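Local coordinates for breast cancer anti-estrogen resistance protein 1 (Mus musculus, PDB 5W93) that serves as a docking protein that coordinates tyrosine kinase signalling in cell adhesion and, through this C-terminal domain, binds the LD1 motif of paxillin, at residues V29-T34 against V46-F51; Q40-F45 against L102-P107. The protein carries 2 engineered substitutions. All blocks are in the same frame, centred on the assembly; numbering follows the deposited sequence.

Contact 1. Residues V29-T34 against V46-F51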
loop_
_atom_site.group_PDB
_atom_site.type_symbol
_atom_site.label_atom_id
_atom_site.label_comp_id
_atom_site.label_asym_id
_atom_site.label_seq_id
_atom_site.Cartn_x
_atom_site.Cartn_y
_atom_site.Cartn_z
ATOM N N VAL A 29 -2.693 -2.377 8.750
ATOM C CA VAL A 29 -3.540 -3.411 8.163
ATOM C C VAL A 29 -4.168 -4.317 9.236
ATOM O O VAL A 29 -5.356 -4.617 9.168
ATOM C CB VAL A 29 -2.746 -4.260 7.158
ATOM C CG1 VAL A 29 -3.532 -5.480 6.735
ATOM C CG2 VAL A 29 -2.378 -3.413 5.938
ATOM N N ASP A 30 -3.369 -4.737 10.216
ATOM C CA ASP A 30 -3.864 -5.494 11.366
ATOM C C ASP A 30 -4.991 -4.762 12.084
ATOM O O ASP A 30 -6.018 -5.350 12.405
ATOM C CB ASP A 30 -2.741 -5.752 12.382
ATOM C CG ASP A 30 -1.747 -6.802 11.924
ATOM O OD1 ASP A 30 -2.024 -7.516 10.936
ATOM O OD2 ASP A 30 -0.682 -6.912 12.584
ATOM N N ALA A 31 -4.772 -3.475 12.355
ATOM C CA ALA A 31 -5.750 -2.665 13.060
ATOM C C ALA A 31 -7.021 -2.557 12.223
ATOM O O ALA A 31 -8.130 -2.609 12.758
ATOM C CB ALA A 31 -5.190 -1.288 13.372
ATOM N N PHE A 32 -6.853 -2.416 10.907
ATOM C CA PHE A 32 -7.990 -2.354 10.000
ATOM C C PHE A 32 -8.798 -3.660 10.052
ATOM O O PHE A 32 -10.019 -3.625 10.187
ATOM C CB PHE A 32 -7.543 -2.063 8.559
ATOM C CG PHE A 32 -8.658 -2.199 7.547
ATOM C CD1 PHE A 32 -9.505 -1.130 7.276
ATOM C CD2 PHE A 32 -8.860 -3.393 6.879
ATOM C CE1 PHE A 32 -10.543 -1.268 6.352
ATOM C CE2 PHE A 32 -9.892 -3.528 5.963
ATOM C CZ PHE A 32 -10.728 -2.467 5.705
ATOM N N PHE A 33 -8.124 -4.805 9.954
ATOM C CA PHE A 33 -8.823 -6.091 9.978
ATOM C C PHE A 33 -9.576 -6.294 11.282
ATOM O O PHE A 33 -10.687 -6.820 11.278
ATOM C CB PHE A 33 -7.859 -7.260 9.761
ATOM C CG PHE A 33 -7.329 -7.367 8.358
ATOM C CD1 PHE A 33 -8.077 -6.921 7.280
ATOM C CD2 PHE A 33 -6.078 -7.924 8.120
ATOM C CE1 PHE A 33 -7.587 -7.019 5.981
ATOM C CE2 PHE A 33 -5.591 -8.038 6.831
ATOM C CZ PHE A 33 -6.342 -7.581 5.759
ATOM N N THR A 34 -8.971 -5.859 12.389
ATOM C CA THR A 34 -9.584 -5.980 13.714
ATOM C C THR A 34 -10.855 -5.133 13.832
ATOM O O THR A 34 -11.859 -5.574 14.408
ATOM C CB THR A 34 -8.587 -5.581 14.820
ATOM O OG1 THR A 34 -7.600 -6.614 14.951
ATOM C CG2 THR A 34 -9.295 -5.370 16.171
ATOM N N VAL A 46 -13.403 3.603 8.315
ATOM C CA VAL A 46 -12.955 4.594 7.338
ATOM C C VAL A 46 -11.658 5.282 7.804
ATOM O O VAL A 46 -10.749 5.496 7.011
ATOM C CB VAL A 46 -14.038 5.674 7.062
ATOM C CG1 VAL A 46 -13.444 6.848 6.310
ATOM C CG2 VAL A 46 -15.229 5.060 6.280
ATOM N N ALA A 47 -11.586 5.619 9.087
ATOM C CA ALA A 47 -10.331 6.103 9.683
ATOM C C ALA A 47 -9.198 5.095 9.485
ATOM O O ALA A 47 -8.094 5.468 9.100
ATOM C CB ALA A 47 -10.516 6.399 11.177
ATOM N N HIS A 48 -9.468 3.820 9.749
ATOM C CA HIS A 48 -8.437 2.793 9.608
ATOM C C HIS A 48 -8.046 2.568 8.141
ATOM O O HIS A 48 -6.901 2.247 7.847
ATOM C CB HIS A 48 -8.881 1.487 10.280
ATOM C CG HIS A 48 -8.766 1.536 11.769
ATOM N ND1 HIS A 48 -7.565 1.350 12.432
ATOM C CD2 HIS A 48 -9.679 1.828 12.727
ATOM C CE1 HIS A 48 -7.752 1.499 13.729
ATOM N NE2 HIS A 48 -9.026 1.796 13.937
ATOM N N SER A 49 -8.991 2.752 7.226
ATOM C CA SER A 49 -8.684 2.719 5.807
ATOM C C SER A 49 -7.653 3.788 5.467
ATOM O O SER A 49 -6.656 3.517 4.788
ATOM C CB SER A 49 -9.958 2.921 4.973
ATOM O OG SER A 49 -10.686 1.710 4.886
ATOM N N LYS A 50 -7.900 5.007 5.929
ATOM C CA LYS A 50 -6.968 6.095 5.673
ATOM C C LYS A 50 -5.580 5.781 6.240
ATOM O O LYS A 50 -4.575 6.137 5.632
ATOM C CB LYS A 50 -7.500 7.407 6.249
ATOM C CG LYS A 50 -8.728 7.918 5.492
ATOM C CD LYS A 50 -9.050 9.349 5.882
ATOM C CE LYS A 50 -9.806 9.401 7.176
ATOM N NZ LYS A 50 -10.862 10.469 7.131
ATOM N N PHE A 51 -5.518 5.122 7.395
ATOM C CA PHE A 51 -4.216 4.770 7.992
ATOM C C PHE A 51 -3.468 3.768 7.098
ATOM O O PHE A 51 -2.237 3.844 6.918
ATOM C CB PHE A 51 -4.382 4.159 9.399
ATOM C CG PHE A 51 -5.114 5.035 10.391
ATOM C CD1 PHE A 51 -5.106 6.422 10.276
ATOM C CD2 PHE A 51 -5.796 4.458 11.459
ATOM C CE1 PHE A 51 -5.766 7.222 11.199
ATOM C CE2 PHE A 51 -6.469 5.265 12.391
ATOM C CZ PHE A 51 -6.446 6.639 12.256
#

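Contact 2. Residues Q40-F45 against L102-P107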
loop_
_atom_site.group_PDB
_atom_site.type_symbol
_atom_site.label_atom_id
_atom_site.label_comp_id
_atom_site.label_asym_id
_atom_site.label_seq_id
_atom_site.Cartn_x
_atom_site.Cartn_y
_atom_site.Cartn_z
ATOM N N GLN A 40 -17.007 -2.802 13.632
ATOM C CA GLN A 40 -16.971 -1.364 13.897
ATOM C C GLN A 40 -17.694 -0.608 12.779
ATOM O O GLN A 40 -17.692 -1.051 11.635
ATOM C CB GLN A 40 -15.527 -0.870 14.039
ATOM C CG GLN A 40 -14.811 -1.435 15.265
ATOM C CD GLN A 40 -15.580 -1.156 16.544
ATOM O OE1 GLN A 40 -15.858 -0.006 16.871
ATOM N NE2 GLN A 40 -15.949 -2.215 17.261
ATOM N N PRO A 41 -18.316 0.539 13.113
ATOM C CA PRO A 41 -19.070 1.354 12.148
ATOM C C PRO A 41 -18.140 2.177 11.241
ATOM O O PRO A 41 -16.927 2.212 11.508
ATOM C CB PRO A 41 -19.920 2.261 13.055
ATOM C CG PRO A 41 -19.131 2.389 14.303
ATOM C CD PRO A 41 -18.432 1.060 14.487
ATOM N N PRO A 42 -18.690 2.825 10.191
ATOM C CA PRO A 42 -17.846 3.608 9.279
ATOM C C PRO A 42 -16.947 4.659 9.936
ATOM O O PRO A 42 -15.847 4.854 9.429
ATOM C CB PRO A 42 -18.872 4.279 8.349
ATOM C CG PRO A 42 -19.995 3.243 8.269
ATOM C CD PRO A 42 -20.086 2.742 9.703
ATOM N N LYS A 43 -17.362 5.313 11.018
ATOM C CA LYS A 43 -16.504 6.354 11.583
ATOM C C LYS A 43 -15.180 5.755 12.048
ATOM O O LYS A 43 -14.174 6.460 12.108
ATOM C CB LYS A 43 -17.183 7.102 12.741
ATOM C CG LYS A 43 -17.562 6.260 13.945
ATOM C CD LYS A 43 -18.241 7.182 14.967
ATOM C CE LYS A 43 -18.128 6.679 16.386
ATOM N NZ LYS A 43 -18.609 7.717 17.354
ATOM N N ILE A 44 -15.200 4.457 12.350
ATOM C CA ILE A 44 -14.003 3.721 12.739
ATOM C C ILE A 44 -13.270 3.080 11.542
ATOM O O ILE A 44 -12.067 3.296 11.379
ATOM C CB ILE A 44 -14.335 2.612 13.766
ATOM C CG1 ILE A 44 -15.009 3.203 15.012
ATOM C CG2 ILE A 44 -13.072 1.822 14.129
ATOM C CD1 ILE A 44 -14.165 4.228 15.759
ATOM N N PHE A 45 -13.950 2.295 10.704
ATOM C CA PHE A 45 -13.182 1.571 9.680
ATOM C C PHE A 45 -12.707 2.484 8.539
ATOM O O PHE A 45 -11.680 2.192 7.911
ATOM C CB PHE A 45 -13.937 0.329 9.157
ATOM C CG PHE A 45 -15.154 0.604 8.274
ATOM C CD1 PHE A 45 -15.012 1.077 6.981
ATOM C CD2 PHE A 45 -16.429 0.269 8.719
ATOM C CE1 PHE A 45 -16.115 1.291 6.166
ATOM C CE2 PHE A 45 -17.534 0.458 7.913
ATOM C CZ PHE A 45 -17.384 0.977 6.638
ATOM N N LEU A 102 -21.216 3.886 2.415
ATOM C CA LEU A 102 -22.484 4.282 1.810
ATOM C C LEU A 102 -23.559 3.210 1.970
ATOM O O LEU A 102 -24.756 3.522 2.079
ATOM C CB LEU A 102 -22.294 4.595 0.330
ATOM C CG LEU A 102 -21.511 5.853 -0.010
ATOM C CD1 LEU A 102 -21.289 5.935 -1.504
ATOM C CD2 LEU A 102 -22.265 7.086 0.488
ATOM N N GLN A 103 -23.138 1.948 1.979
ATOM C CA GLN A 103 -24.086 0.845 2.023
ATOM C C GLN A 103 -24.130 0.192 3.401
ATOM O O GLN A 103 -24.696 -0.887 3.560
ATOM C CB GLN A 103 -23.734 -0.194 0.957
ATOM C CG GLN A 103 -23.684 0.370 -0.454
ATOM C CD GLN A 103 -23.062 -0.599 -1.450
ATOM O OE1 GLN A 103 -23.123 -1.814 -1.271
ATOM N NE2 GLN A 103 -22.451 -0.063 -2.498
ATOM N N TYR A 104 -23.530 0.841 4.393
ATOM C CA TYR A 104 -23.459 0.274 5.738
ATOM C C TYR A 104 -24.858 0.097 6.356
ATOM O O TYR A 104 -25.710 0.972 6.221
ATOM C CB TYR A 104 -22.592 1.159 6.641
ATOM C CG TYR A 104 -22.343 0.556 7.999
ATOM C CD1 TYR A 104 -21.337 -0.385 8.186
ATOM C CD2 TYR A 104 -23.107 0.925 9.098
ATOM C CE1 TYR A 104 -21.102 -0.953 9.426
ATOM C CE2 TYR A 104 -22.877 0.361 10.346
ATOM C CZ TYR A 104 -21.878 -0.579 10.500
ATOM O OH TYR A 104 -21.643 -1.138 11.736
ATOM N N PRO A 105 -25.104 -1.049 7.017
ATOM C CA PRO A 105 -24.215 -2.210 7.139
ATOM C C PRO A 105 -24.414 -3.191 5.995
ATOM O O PRO A 105 -25.540 -3.643 5.762
ATOM C CB PRO A 105 -24.632 -2.823 8.476
ATOM C CG PRO A 105 -26.094 -2.489 8.590
ATOM C CD PRO A 105 -26.323 -1.205 7.835
ATOM N N SER A 106 -23.339 -3.495 5.276
ATOM C CA SER A 106 -23.377 -4.482 4.198
ATOM C C SER A 106 -22.180 -5.419 4.285
ATOM O O SER A 106 -21.047 -5.002 4.048
ATOM C CB SER A 106 -23.405 -3.793 2.837
ATOM O OG SER A 106 -23.036 -4.687 1.798
ATOM N N PRO A 107 -22.426 -6.688 4.649
ATOM C CA PRO A 107 -21.363 -7.699 4.794
ATOM C C PRO A 107 -20.561 -7.913 3.510
ATOM O O PRO A 107 -19.347 -8.130 3.586
ATOM C CB PRO A 107 -22.135 -8.974 5.166
ATOM C CG PRO A 107 -23.397 -8.468 5.812
ATOM C CD PRO A 107 -23.744 -7.203 5.064
#

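Contact 1. Residues V29-T34 against V46-F51
Phe32 meets His48 and Ser49 where helix 5-37 and helix 42-69 run side by side. The inner side is the buried one, formed by Phe32 and Ser49. Phe32 CD1 is 4.0 Å from His48 CB, which sits at the ring edge near its plane. The phenyl CG is anti to the backbone N (chi1 171°), and this turns the ring edge to His48 CB. In one of two Ser49 conformers, OG lies 3.3 Å from Phe32 CE1. Helix 107-135 adds Met113 and Val117 against the same ring. Ser49 is buried; in the conformer given, its OG hydrogen-bonds with Thr97 OG1 and, weakly, with Phe45 O.

The outer side is more open, since Ala31 and His48 are both partly exposed. Ala31 CB is 3.7 Å from His48 ND1, with no hydrogen bond. Ala31 O lies over one face of the imidazole, offset toward the rim. Phe51 CE2 lies over the opposite face, also near the rim.

The segment axes come within 8.8 Å at 161°, and the backbones are nearest at Phe32 and His48. This is an antiparallel helix pair, the two arms of the divergent helix-loop-helix motif, within a four-helix bundle of the FAT-like type.

Contact 2. Residues Q40-F45 against L102-P107
Tyr104 packs on Pro42, reaching from the loop between helix 73-102 and helix 107-135 to the start of helix 42-69. The contact lies at one end of the four-helix bundle of this C-terminal domain. It brings together two of the turns that link the helices.

The main interaction is CH-pi. Pro42 CD stands 3.4 Å from the centroid of the Tyr104 ring, only 7° off the ring normal. Pro42 CG is shifted toward the root of the side chain, 3.6 Å from Tyr104 CG. Pro105 CB lies over the opposite face, above the ring centre. The phenol is thus held between two prolines, one from each segment. The peptide bond before Pro105 is cis, as is often found after an aromatic residue.

Apolar contact continues with Phe45. Phe45 CE2 comes within 3.9 Å of Tyr104 CD1, which sits at the edge of the Phe45 ring, near its plane. The two rings do not stack on each other. A chi1 of 71° places the Phe45 ring against Pro42, whose CA lies over one face. Ala100 and Met113 also touch Phe45, which is buried, whereas Tyr104 is exposed.

Polar bonds stay within each segment and its flanks; none crosses the contact. Pro41 is the N-cap residue of helix 42-69, and its O accepts from both Ile44 N and Phe45 N. Ser106 caps helix 107-135 through a bond from Ala109 N to its OG. At the far end of the tyrosine, Tyr104 OH lies 3.6 Å from Pro41 CA. Tyr104 OH is also 4.0 Å from Gln40 O.

Both contacts use helix 42-69. Contact 1 is partly buried and pairs this helix with helix 5-37; its centre is about 12 Å from the centre of the chain. Contact 2 is a surface contact, its centre about 22 Å from the centre of the chain, where the start of the same helix meets a loop. Their chemistry differs accordingly. In contact 1 a buried phenyl ring packs between the helices against a histidine CB and a serine. In contact 2 prolines of the helix start and of the loop cover the two faces of a surface tyrosine. The two touch at Phe32 CE1, 4.0 Å from Phe45 O. Bound peptide lies against contact 1: Lys50 NZ bonds its backbone, and Val46 packs on it.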